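Local coordinates for oxygenase-reductase (Streptomyces fradiae, PDB 4OSP), which probably reduces the C-6 ketone of angucyclinones with NADPH in urdamycin biosynthesis, this chain being the C-terminal short-chain dehydrogenase/reductase domain of a longer oxygenase-reductase, at residues L42-C47 with R67-L72; G201-G206 with G229-V234; A108-G113 with A129-A134; G79-L84 with F136-R141; T32-A37 with V58-K63. One frame throughout, in Å; residues are numbered along the deposited sequence.

Contact 1. Residues L42-C47 with R67-L72; sequences LVAVHC and RAFSVL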
# COMPACT_ATOMS: atom_id res chain seq x y z
N LEU B 42 14.30 15.69 27.43
CA LEU B 42 15.53 16.45 27.18
C LEU B 42 15.99 16.21 25.74
O LEU B 42 16.23 15.06 25.34
CB LEU B 42 16.63 16.08 28.18
CG LEU B 42 18.05 16.43 27.72
CD1 LEU B 42 18.30 17.93 27.75
CD2 LEU B 42 19.11 15.70 28.53
N VAL B 43 16.11 17.29 24.98
CA VAL B 43 16.25 17.20 23.53
C VAL B 43 17.58 17.75 23.05
O VAL B 43 18.00 18.85 23.43
CB VAL B 43 15.12 17.96 22.80
CG1 VAL B 43 15.25 17.81 21.29
CG2 VAL B 43 13.74 17.48 23.27
N ALA B 44 18.25 16.96 22.21
CA ALA B 44 19.42 17.43 21.50
C ALA B 44 18.99 18.02 20.17
O ALA B 44 18.48 17.31 19.30
CB ALA B 44 20.42 16.29 21.30
N VAL B 45 19.15 19.32 20.03
CA VAL B 45 18.83 20.01 18.80
C VAL B 45 20.06 19.96 17.93
O VAL B 45 21.09 20.53 18.29
CB VAL B 45 18.44 21.49 19.07
CG1 VAL B 45 18.20 22.24 17.77
CG2 VAL B 45 17.22 21.56 19.97
N HIS B 46 19.96 19.26 16.81
CA HIS B 46 21.06 19.17 15.87
C HIS B 46 20.86 20.11 14.71
O HIS B 46 19.74 20.35 14.30
CB HIS B 46 21.20 17.75 15.33
CG HIS B 46 22.02 17.66 14.08
ND1 HIS B 46 21.48 17.77 12.81
CD2 HIS B 46 23.36 17.49 13.90
CE1 HIS B 46 22.44 17.66 11.91
NE2 HIS B 46 23.59 17.49 12.54
N CYS B 47 21.97 20.63 14.19
CA CYS B 47 21.99 21.31 12.90
C CYS B 47 23.34 21.07 12.24
O CYS B 47 24.33 20.77 12.92
CB CYS B 47 21.74 22.82 13.06
SG CYS B 47 21.48 23.70 11.49
N ARG B 67 14.06 21.35 28.68
CA ARG B 67 15.51 21.12 28.69
C ARG B 67 15.99 20.73 27.28
O ARG B 67 15.38 19.88 26.63
CB ARG B 67 15.88 20.01 29.68
CG ARG B 67 15.47 20.28 31.12
CD ARG B 67 16.26 21.43 31.73
NE ARG B 67 17.70 21.31 31.50
CZ ARG B 67 18.50 20.46 32.16
NH1 ARG B 67 18.00 19.65 33.09
NH2 ARG B 67 19.80 20.42 31.89
N ALA B 68 17.06 21.37 26.82
CA ALA B 68 17.63 21.09 25.50
C ALA B 68 19.09 21.55 25.40
O ALA B 68 19.54 22.40 26.16
CB ALA B 68 16.79 21.75 24.42
N PHE B 69 19.82 20.97 24.45
CA PHE B 69 21.14 21.47 24.09
C PHE B 69 21.40 21.34 22.59
O PHE B 69 20.79 20.50 21.92
CB PHE B 69 22.26 20.79 24.91
CG PHE B 69 22.41 19.31 24.66
CD1 PHE B 69 21.61 18.38 25.32
CD2 PHE B 69 23.41 18.84 23.80
CE1 PHE B 69 21.77 17.02 25.10
CE2 PHE B 69 23.57 17.47 23.58
CZ PHE B 69 22.75 16.56 24.24
N SER B 70 22.29 22.16 22.05
CA SER B 70 22.58 22.09 20.62
C SER B 70 23.75 21.14 20.29
O SER B 70 24.61 20.86 21.13
CB SER B 70 22.79 23.48 20.02
OG SER B 70 23.93 24.12 20.58
N VAL B 71 23.74 20.64 19.07
CA VAL B 71 24.74 19.72 18.58
C VAL B 71 25.05 20.09 17.13
O VAL B 71 24.15 20.13 16.28
CB VAL B 71 24.25 18.26 18.68
CG1 VAL B 71 25.03 17.35 17.75
CG2 VAL B 71 24.34 17.77 20.12
N LEU B 72 26.32 20.36 16.85
CA LEU B 72 26.76 20.72 15.51
C LEU B 72 27.42 19.52 14.85
O LEU B 72 28.32 18.90 15.42
CB LEU B 72 27.75 21.89 15.60
CG LEU B 72 27.90 22.83 14.40
CD1 LEU B 72 26.55 23.33 13.91
CD2 LEU B 72 28.80 24.02 14.77
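A44 and F69 meet methyl to ring: A44 CB lies over one face of the F69 ring in a CH-pi contact, 4.2 Å from the ring centroid and 26° off its normal. F69 reaches this place because its CG sits between the backbone N and the carbonyl carbon (chi1 65°), which folds the ring back over strand 42-47. L42 takes the ring at its edge, with CD1 near the ring plane and 4.1 Å from F69 CD1. The same L42 CD1 rests 3.7 Å from R67 CB, while the bent arginine chain leads its guanidinium away from the strand pair. Backbones run parallel, the pair that closes the beta-alpha-beta unit of strand 42-47, helix 51-63 and strand 67-72 in the Rossmann fold. V43 and V45 use both N and O in the ladder, as in V45 N to F69 O at 2.8 Å and V71 N to V45 O at 2.8 Å; C47 N closes it on V71 O. H46 and V71 cross at about a right angle, with H46 CD2 4.2 Å from V71 CG1. H46 has its CG turned opposite the backbone N (chi1 163°), and both ring nitrogens are engaged: ND1 with G23 N, NE2 with A73 O, which fits a proton on NE2. On the other face of the sheet, A68 CB comes to 3.3 Å from V43 O, V45 packs on V58 of helix 51-63, and S70 OG bonds to R51 and D55. At the far end L72 CD1 touches C47 O at 3.5 Å.

Contact 2. Residues G201-G206 with G229-V234; sequences GITNNG and GEVTDV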
# COMPACT_ATOMS: atom_id res chain seq x y z
N GLY B 201 2.92 16.57 4.15
CA GLY B 201 2.55 17.15 2.88
C GLY B 201 3.28 18.48 2.73
O GLY B 201 4.36 18.67 3.30
N ILE B 202 2.68 19.40 1.99
CA ILE B 202 3.24 20.75 1.90
C ILE B 202 3.09 21.45 3.25
O ILE B 202 2.01 21.48 3.83
CB ILE B 202 2.55 21.57 0.79
CG1 ILE B 202 2.63 20.82 -0.54
CG2 ILE B 202 3.20 22.94 0.68
CD1 ILE B 202 1.44 21.05 -1.44
N THR B 203 4.20 21.99 3.74
CA THR B 203 4.20 22.56 5.07
C THR B 203 4.85 23.93 5.08
O THR B 203 5.95 24.12 4.55
CB THR B 203 4.89 21.61 6.07
OG1 THR B 203 4.54 20.26 5.77
CG2 THR B 203 4.47 21.93 7.50
N ASN B 204 4.15 24.89 5.68
CA ASN B 204 4.63 26.26 5.82
C ASN B 204 5.80 26.36 6.81
O ASN B 204 5.59 26.39 8.02
CB ASN B 204 3.46 27.17 6.23
CG ASN B 204 3.91 28.54 6.70
OD1 ASN B 204 4.85 29.13 6.16
ND2 ASN B 204 3.22 29.06 7.72
N ASN B 205 7.02 26.41 6.29
CA ASN B 205 8.21 26.48 7.16
C ASN B 205 8.73 27.90 7.44
O ASN B 205 9.85 28.08 7.93
CB ASN B 205 9.34 25.56 6.64
CG ASN B 205 9.87 25.98 5.27
OD1 ASN B 205 9.36 26.93 4.66
ND2 ASN B 205 10.89 25.28 4.79
N GLY B 206 7.90 28.91 7.15
CA GLY B 206 8.22 30.29 7.49
C GLY B 206 8.83 31.11 6.37
O GLY B 206 8.93 32.34 6.48
N GLY B 229 -0.21 22.85 5.53
CA GLY B 229 0.18 22.34 6.84
C GLY B 229 1.06 23.31 7.60
O GLY B 229 1.79 24.11 7.01
N GLU B 230 0.96 23.24 8.93
CA GLU B 230 1.88 23.92 9.82
C GLU B 230 2.91 22.92 10.33
O GLU B 230 2.63 21.72 10.42
CB GLU B 230 1.13 24.55 10.99
CG GLU B 230 -0.03 25.47 10.61
CD GLU B 230 0.37 26.65 9.72
OE1 GLU B 230 1.54 27.10 9.78
OE2 GLU B 230 -0.50 27.14 8.97
N VAL B 231 4.11 23.41 10.64
CA VAL B 231 5.18 22.57 11.15
C VAL B 231 4.69 21.80 12.38
O VAL B 231 5.18 20.71 12.70
CB VAL B 231 6.43 23.40 11.52
CG1 VAL B 231 7.02 24.04 10.28
CG2 VAL B 231 6.09 24.45 12.57
N THR B 232 3.69 22.37 13.02
CA THR B 232 3.15 21.87 14.26
C THR B 232 2.20 20.67 14.03
O THR B 232 2.00 19.83 14.92
CB THR B 232 2.47 23.04 15.00
OG1 THR B 232 2.65 22.90 16.42
CG2 THR B 232 0.99 23.19 14.63
N ASP B 233 1.62 20.59 12.83
CA ASP B 233 0.76 19.47 12.46
C ASP B 233 1.55 18.17 12.34
O ASP B 233 1.04 17.09 12.65
CB ASP B 233 0.03 19.77 11.15
CG ASP B 233 -0.90 20.95 11.26
OD1 ASP B 233 -1.54 21.11 12.32
OD2 ASP B 233 -0.99 21.74 10.31
N VAL B 234 2.79 18.30 11.89
CA VAL B 234 3.70 17.17 11.77
C VAL B 234 4.35 16.87 13.12
O VAL B 234 4.49 15.71 13.51
CB VAL B 234 4.78 17.44 10.71
CG1 VAL B 234 5.65 16.22 10.52
CG2 VAL B 234 4.14 17.84 9.38
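The C-terminal end of strand 194-204, a part of the Rossmann cofactor cleft whose T203 and N205 bind NADP+, is joined here to the short strand 229-230; no cofactor is bound to this chain. The parallel pairing is brief and weak, resting on the T203-G229 bridge. G229 N donates to I202 O at 3.1 Å, and N204 N donates back to G229 O at 2.8 Å, nearly straight at the hydrogen (168°), so G229 grips the chain on both sides of T203. T203 CG2 presses on the E230 backbone, 3.4 Å from E230 C, because that methyl stands opposite its own backbone N. The T203 hydroxyl turns the other way and OG1 bonds to G201 O at 2.9 Å, the donor rising above the carbonyl plane. N204 and E230 lie side by side and point the same way, their amide and carboxylate planes almost perpendicular (89°); N204 ND2 makes only a weak bond to E230 OE1, 3.3 Å long. Through OD1, N204 also accepts from G206 N, an Asx turn that curls the chain after the strand. V231 CG1 closes in on N204 O at 3.6 Å. Helix 27-38 backs the contact, its I28 touching T203 and V234, its A31 touching V231; at the start of helix 231-242, D233 of this chain forms a salt bridge with R247 of a second subunit.

Contact 3. Residues A108-G113 with A129-A134; sequences AGVMGG and AVNAKA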
# COMPACT_ATOMS: atom_id res chain seq x y z
N ALA B 108 16.49 15.32 9.34
CA ALA B 108 17.31 16.08 8.40
C ALA B 108 17.26 15.54 6.96
O ALA B 108 17.28 14.33 6.73
CB ALA B 108 18.74 16.18 8.89
N GLY B 109 17.22 16.46 6.01
CA GLY B 109 17.28 16.10 4.60
C GLY B 109 17.37 17.32 3.72
O GLY B 109 16.97 18.41 4.13
N VAL B 110 17.91 17.16 2.52
CA VAL B 110 17.97 18.26 1.56
C VAL B 110 17.33 17.87 0.24
O VAL B 110 17.47 16.74 -0.22
CB VAL B 110 19.42 18.79 1.33
CG1 VAL B 110 20.11 19.08 2.66
CG2 VAL B 110 20.23 17.81 0.49
N MET B 111 16.61 18.82 -0.36
CA MET B 111 16.04 18.61 -1.68
C MET B 111 17.05 18.88 -2.80
O MET B 111 18.13 19.43 -2.56
CB MET B 111 14.75 19.42 -1.85
CG MET B 111 13.53 18.70 -1.30
SD MET B 111 12.05 19.70 -1.15
CE MET B 111 12.08 20.11 0.60
N GLY B 112 16.71 18.46 -4.02
CA GLY B 112 17.61 18.61 -5.17
C GLY B 112 17.36 19.86 -5.98
O GLY B 112 18.30 20.57 -6.35
N GLY B 113 16.08 20.14 -6.26
CA GLY B 113 15.67 21.35 -6.99
C GLY B 113 16.26 21.44 -8.39
O GLY B 113 16.84 22.46 -8.76
N ALA B 129 24.02 10.63 0.40
CA ALA B 129 24.86 10.81 1.59
C ALA B 129 24.09 11.43 2.74
O ALA B 129 24.23 11.00 3.90
CB ALA B 129 26.08 11.65 1.26
N VAL B 130 23.26 12.43 2.42
CA VAL B 130 22.51 13.17 3.44
C VAL B 130 21.18 12.50 3.81
O VAL B 130 20.85 12.40 4.98
CB VAL B 130 22.23 14.64 3.01
CG1 VAL B 130 21.31 15.33 4.02
CG2 VAL B 130 23.53 15.42 2.85
N ASN B 131 20.43 12.06 2.79
CA ASN B 131 19.06 11.60 3.01
C ASN B 131 18.90 10.10 3.30
O ASN B 131 17.88 9.69 3.83
CB ASN B 131 18.17 11.98 1.82
CG ASN B 131 18.24 13.46 1.45
OD1 ASN B 131 18.07 14.33 2.29
ND2 ASN B 131 18.47 13.73 0.18
N ALA B 132 19.88 9.28 2.92
CA ALA B 132 19.77 7.83 3.09
C ALA B 132 20.94 7.24 3.88
O ALA B 132 20.74 6.55 4.89
CB ALA B 132 19.66 7.14 1.73
N LYS B 133 22.16 7.51 3.42
CA LYS B 133 23.36 7.03 4.08
C LYS B 133 23.44 7.45 5.53
O LYS B 133 23.63 6.61 6.41
CB LYS B 133 24.62 7.50 3.34
CG LYS B 133 25.91 6.96 3.94
CD LYS B 133 27.06 7.05 2.96
CE LYS B 133 28.35 6.49 3.56
NZ LYS B 133 29.50 6.68 2.64
N ALA B 134 23.29 8.75 5.79
CA ALA B 134 23.44 9.25 7.15
C ALA B 134 22.38 8.64 8.06
O ALA B 134 22.71 8.10 9.12
CB ALA B 134 23.41 10.77 7.20
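N131 directs the O and N of its amide at the backbone of V110 and pairs with it twice. OD1 accepts from V110 N at 2.8 Å, in the carbonyl plane and on a lone pair of the amide oxygen. ND2 donates to V110 O at 3.2 Å, in the plane of that backbone carbonyl although V110 O sits 19° out of the amide plane of N131. The amide thus spans the N-H and C=O of one residue, V110, as a neighbouring strand residue would. The side chain gets there with CG opposite the carbonyl carbon (chi1 -52°), which carries it out from helix 121-142 toward the loop. G109, the last residue of the NNAG motif of SDR enzymes, which begins at the end of strand 103-106, passes close by: its CA is 3.0 Å from N131 OD1, an approach that the absence of a side chain makes possible. V130 adds an apolar layer beside the amide. V110 and V130 cross at about a right angle, CG1 to CG1 at 4.2 Å, and V130 CG1 also reaches G109 CA at 4.1 Å. N131 lies within the wider pi-type turn at 129-133, a place consistent with that of the conserved SDR asparagine. G109 itself is an NADP+-binding residue, and T173 of helix 168-187 packs against N131. Because the amide oxygen meets an N-H and the amide nitrogen meets a C=O, the flip of the buried N131 side chain is fixed, and the loop at V110 is tied to the helix by two polar bonds.

Contact 4. Residues G79-L84 with F136-R141; sequences GDVHEL and FFIVQR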
# COMPACT_ATOMS: atom_id res chain seq x y z
N GLY B 79 32.86 11.50 8.40
CA GLY B 79 32.97 11.81 9.82
C GLY B 79 31.71 12.41 10.42
O GLY B 79 31.71 12.80 11.58
N ASP B 80 30.63 12.47 9.63
CA ASP B 80 29.38 13.06 10.10
C ASP B 80 28.76 12.34 11.30
O ASP B 80 28.37 12.99 12.27
CB ASP B 80 28.35 13.22 8.97
CG ASP B 80 28.03 11.90 8.24
OD1 ASP B 80 28.43 10.80 8.72
OD2 ASP B 80 27.36 11.98 7.18
N VAL B 81 28.67 11.01 11.23
CA VAL B 81 28.09 10.24 12.34
C VAL B 81 28.99 10.37 13.56
O VAL B 81 28.51 10.60 14.68
CB VAL B 81 27.85 8.75 11.98
CG1 VAL B 81 27.31 7.98 13.17
CG2 VAL B 81 26.87 8.63 10.84
N HIS B 82 30.30 10.27 13.33
CA HIS B 82 31.29 10.40 14.40
C HIS B 82 31.11 11.67 15.24
O HIS B 82 30.98 11.61 16.47
CB HIS B 82 32.69 10.33 13.82
CG HIS B 82 33.76 10.30 14.87
ND1 HIS B 82 34.57 11.39 15.14
CD2 HIS B 82 34.14 9.32 15.72
CE1 HIS B 82 35.40 11.07 16.12
NE2 HIS B 82 35.16 9.83 16.49
N GLU B 83 31.11 12.82 14.57
CA GLU B 83 30.99 14.10 15.27
C GLU B 83 29.63 14.22 15.96
O GLU B 83 29.55 14.59 17.14
CB GLU B 83 31.24 15.29 14.33
CG GLU B 83 32.59 15.25 13.62
CD GLU B 83 33.79 15.26 14.57
OE1 GLU B 83 33.78 16.02 15.57
OE2 GLU B 83 34.75 14.50 14.32
N LEU B 84 28.56 13.90 15.23
CA LEU B 84 27.22 13.94 15.82
C LEU B 84 27.21 13.25 17.19
O LEU B 84 26.83 13.86 18.19
CB LEU B 84 26.20 13.29 14.87
CG LEU B 84 24.75 13.10 15.35
CD1 LEU B 84 24.14 14.37 15.93
CD2 LEU B 84 23.89 12.61 14.19
N PHE B 136 20.80 5.89 7.82
CA PHE B 136 21.18 4.50 8.10
C PHE B 136 22.25 4.38 9.18
O PHE B 136 22.07 3.66 10.16
CB PHE B 136 21.64 3.75 6.85
CG PHE B 136 22.10 2.36 7.16
CD1 PHE B 136 23.43 2.12 7.51
CD2 PHE B 136 21.19 1.30 7.20
CE1 PHE B 136 23.84 0.85 7.86
CE2 PHE B 136 21.60 0.02 7.53
CZ PHE B 136 22.93 -0.21 7.86
N PHE B 137 23.36 5.09 9.00
CA PHE B 137 24.47 5.00 9.96
C PHE B 137 24.19 5.65 11.30
O PHE B 137 24.77 5.27 12.32
CB PHE B 137 25.80 5.45 9.31
CG PHE B 137 26.31 4.46 8.33
CD1 PHE B 137 26.93 3.29 8.76
CD2 PHE B 137 26.06 4.62 6.97
CE1 PHE B 137 27.35 2.33 7.86
CE2 PHE B 137 26.48 3.66 6.05
CZ PHE B 137 27.12 2.51 6.50
N ILE B 138 23.25 6.60 11.31
CA ILE B 138 22.81 7.20 12.56
C ILE B 138 22.01 6.18 13.36
O ILE B 138 22.19 6.05 14.57
CB ILE B 138 21.95 8.45 12.32
CG1 ILE B 138 22.81 9.61 11.79
CG2 ILE B 138 21.22 8.85 13.61
CD1 ILE B 138 22.01 10.84 11.41
N VAL B 139 21.12 5.45 12.68
CA VAL B 139 20.39 4.38 13.33
C VAL B 139 21.38 3.34 13.84
O VAL B 139 21.29 2.90 14.99
CB VAL B 139 19.38 3.72 12.37
CG1 VAL B 139 18.76 2.49 13.02
CG2 VAL B 139 18.30 4.71 11.97
N GLN B 140 22.32 2.96 13.00
CA GLN B 140 23.28 1.92 13.36
C GLN B 140 24.05 2.31 14.62
O GLN B 140 24.13 1.53 15.57
CB GLN B 140 24.25 1.65 12.22
CG GLN B 140 25.16 0.46 12.46
CD GLN B 140 26.24 0.35 11.41
OE1 GLN B 140 27.20 1.12 11.41
NE2 GLN B 140 26.08 -0.60 10.49
N ARG B 141 24.59 3.51 14.62
CA ARG B 141 25.33 4.00 15.77
C ARG B 141 24.40 4.20 16.99
O ARG B 141 24.79 3.88 18.12
CB ARG B 141 26.09 5.28 15.40
CG ARG B 141 26.83 5.97 16.53
CD ARG B 141 28.06 5.20 17.04
NE ARG B 141 28.30 5.53 18.44
CZ ARG B 141 29.10 6.51 18.85
NH1 ARG B 141 29.75 7.24 17.96
NH2 ARG B 141 29.27 6.75 20.13
O HOH W 1 31.62 9.17 17.78
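V81 sets its two methyls against F137 and R141, one turn apart on the neighbouring helix: CG1 stands opposite the backbone N (chi1 177°) and meets R141 CB at 3.7 Å, while CG2, beside that N, meets F137 CB at 3.7 Å. R141 has its CG opposite the backbone N (chi1 176°), which runs CB and CG past V81 so that the two side chains slide by each other in opposite directions; beyond them the chain bends at chi2. The pair joins helices 80-96 and 121-142, which lie against the same face of the Rossmann sheet; their local axes are 10.0 Å apart and run 45° to each other. V81 and F137 cross at about a right angle, contact being made by the CB of the phenylalanine while its ring leads away. About a turn after V81, L84 crosses I138, also at about a right angle, L84 CD2 lying 3.8 Å from I138 CD1, and I138 continues down to L104 and N106 of strand 103-106. The contact is thus an apolar row of V81, L84 and I138, bounded by the aliphatic start of R141 and by F137 CB. The outer side of helix 121-142 belongs to the tetramer: F136 meets the ring of F124 of a third subunit, and Q140 NE2 bonds to backbone oxygens of V119 and P116 there. The charged end of R141 is held twice, by a salt bridge from NH2 to E89 and by a water lying in the plane of the guanidinium, 2.7 Å from R141 NH1, which also donates to H82 O at 2.8 Å.

Contact 5. Residues T32-A37 with V58-K63; sequences TAIRLA and VATIEK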
# COMPACT_ATOMS: atom_id res chain seq x y z
N THR B 32 9.22 19.83 16.10
CA THR B 32 9.29 18.51 16.70
C THR B 32 10.09 18.55 18.00
O THR B 32 9.63 18.06 19.04
CB THR B 32 9.90 17.46 15.74
OG1 THR B 32 9.09 17.36 14.57
CG2 THR B 32 9.99 16.10 16.42
N ALA B 33 11.28 19.16 17.93
CA ALA B 33 12.11 19.34 19.12
C ALA B 33 11.33 20.08 20.22
O ALA B 33 11.35 19.68 21.39
CB ALA B 33 13.41 20.07 18.77
N ILE B 34 10.62 21.13 19.83
CA ILE B 34 9.81 21.90 20.77
C ILE B 34 8.69 21.06 21.44
O ILE B 34 8.53 21.09 22.67
CB ILE B 34 9.24 23.19 20.11
CG1 ILE B 34 10.37 24.20 19.89
CG2 ILE B 34 8.11 23.79 20.95
CD1 ILE B 34 10.04 25.34 18.93
N ARG B 35 7.95 20.29 20.64
CA ARG B 35 6.85 19.51 21.19
C ARG B 35 7.33 18.39 22.13
O ARG B 35 6.73 18.16 23.19
CB ARG B 35 5.92 18.95 20.08
CG ARG B 35 4.75 18.11 20.59
CD ARG B 35 3.79 18.92 21.45
NE ARG B 35 2.90 18.09 22.27
CZ ARG B 35 1.64 17.80 21.95
NH1 ARG B 35 1.12 18.25 20.81
NH2 ARG B 35 0.90 17.06 22.76
N LEU B 36 8.41 17.71 21.75
CA LEU B 36 9.03 16.70 22.61
C LEU B 36 9.45 17.27 23.97
O LEU B 36 9.10 16.72 25.01
CB LEU B 36 10.22 16.02 21.90
CG LEU B 36 9.87 15.18 20.67
CD1 LEU B 36 11.14 14.65 20.00
CD2 LEU B 36 8.90 14.05 20.99
N ALA B 37 10.18 18.39 23.94
CA ALA B 37 10.59 19.10 25.16
C ALA B 37 9.40 19.48 26.05
O ALA B 37 9.44 19.28 27.27
CB ALA B 37 11.41 20.33 24.82
N VAL B 58 16.85 25.92 21.35
CA VAL B 58 17.18 25.58 22.72
C VAL B 58 16.61 26.64 23.67
O VAL B 58 15.93 26.30 24.65
CB VAL B 58 18.71 25.42 22.90
CG1 VAL B 58 19.11 25.43 24.37
CG2 VAL B 58 19.17 24.15 22.22
N ALA B 59 16.84 27.91 23.33
CA ALA B 59 16.30 29.02 24.11
C ALA B 59 14.77 28.96 24.21
O ALA B 59 14.20 29.14 25.28
CB ALA B 59 16.75 30.36 23.53
N THR B 60 14.11 28.68 23.08
CA THR B 60 12.65 28.61 23.07
C THR B 60 12.15 27.49 23.98
O THR B 60 11.17 27.68 24.73
CB THR B 60 12.12 28.39 21.65
OG1 THR B 60 12.57 29.46 20.82
CG2 THR B 60 10.58 28.34 21.64
N ILE B 61 12.82 26.34 23.92
CA ILE B 61 12.47 25.18 24.72
C ILE B 61 12.65 25.50 26.22
O ILE B 61 11.83 25.12 27.06
CB ILE B 61 13.31 23.94 24.31
CG1 ILE B 61 12.78 23.37 22.98
CG2 ILE B 61 13.34 22.88 25.41
CD1 ILE B 61 13.69 22.37 22.30
N GLU B 62 13.71 26.24 26.52
CA GLU B 62 13.99 26.64 27.89
C GLU B 62 12.98 27.66 28.43
O GLU B 62 12.48 27.50 29.55
CB GLU B 62 15.44 27.09 28.05
CG GLU B 62 16.43 25.93 28.03
CD GLU B 62 17.87 26.37 28.15
OE1 GLU B 62 18.22 27.46 27.68
OE2 GLU B 62 18.67 25.60 28.71
N LYS B 63 12.63 28.67 27.62
CA LYS B 63 11.58 29.64 27.97
C LYS B 63 10.30 28.95 28.38
O LYS B 63 9.59 29.43 29.26
CB LYS B 63 11.28 30.58 26.80
CG LYS B 63 12.35 31.63 26.51
CD LYS B 63 11.87 32.63 25.46
CE LYS B 63 12.98 33.04 24.50
NZ LYS B 63 13.80 34.19 24.98
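Two neighbouring helices of the Rossmann fold, 27-38 and 51-63, meet here through I61, which lays its branches across A33, I34 and A37. Its CG2 presses on A37 CB at 3.3 Å, tighter than usual van der Waals contact. Both CG1 and CD1 continue along the first helix: I61 CG1 lies 4.0 Å from I34 CG1, and I61 CD1 comes to 3.7 Å from A33 O. With CG1 opposite the carbonyl carbon (chi1 -76°), the isoleucine reaches back along its own helix and spans a full turn of the partner, from A37 to A33. The two small alanines let it lie close. These helices precede and follow strand 42-47 and cover the same side of the sheet, their local axes 9.7 Å apart at an angle of 26°; V43 of that strand packs under A33 and A37. Toward the outside, I34 and T60 cross obliquely, with I34 CD1 4.1 Å from T60 CG2. The T60 hydroxyl is turned the other way, its OG1 bonding to E56 O within helix 51-63. On the far flank of helix 27-38, R35 forms salt bridges with E39, with D236 of helix 231-242 and with D245 of a second subunit.

The contacts build and cover one Rossmann sheet. Contact 1 is its edge pair of strands; contact 5 covers one face, its centre 9 Å from that of contact 1 and V58 CG2 3.6 Å from F69 C, and contact 4 covers the other, where L84 CD1 comes to 3.6 Å from V71 CG1. Contacts 3 and 4 share helix 121-142, and both touch the third subunit, whereas contacts 2 and 5 reach the second. Contacts 2 and 3, about 7 Å apart at their nearest atoms, each give residues to the NADP+ site: T203 and N205 from one, G109 from the other. Contact 1 approaches that site through C47, close to S25, and H46, close to L75.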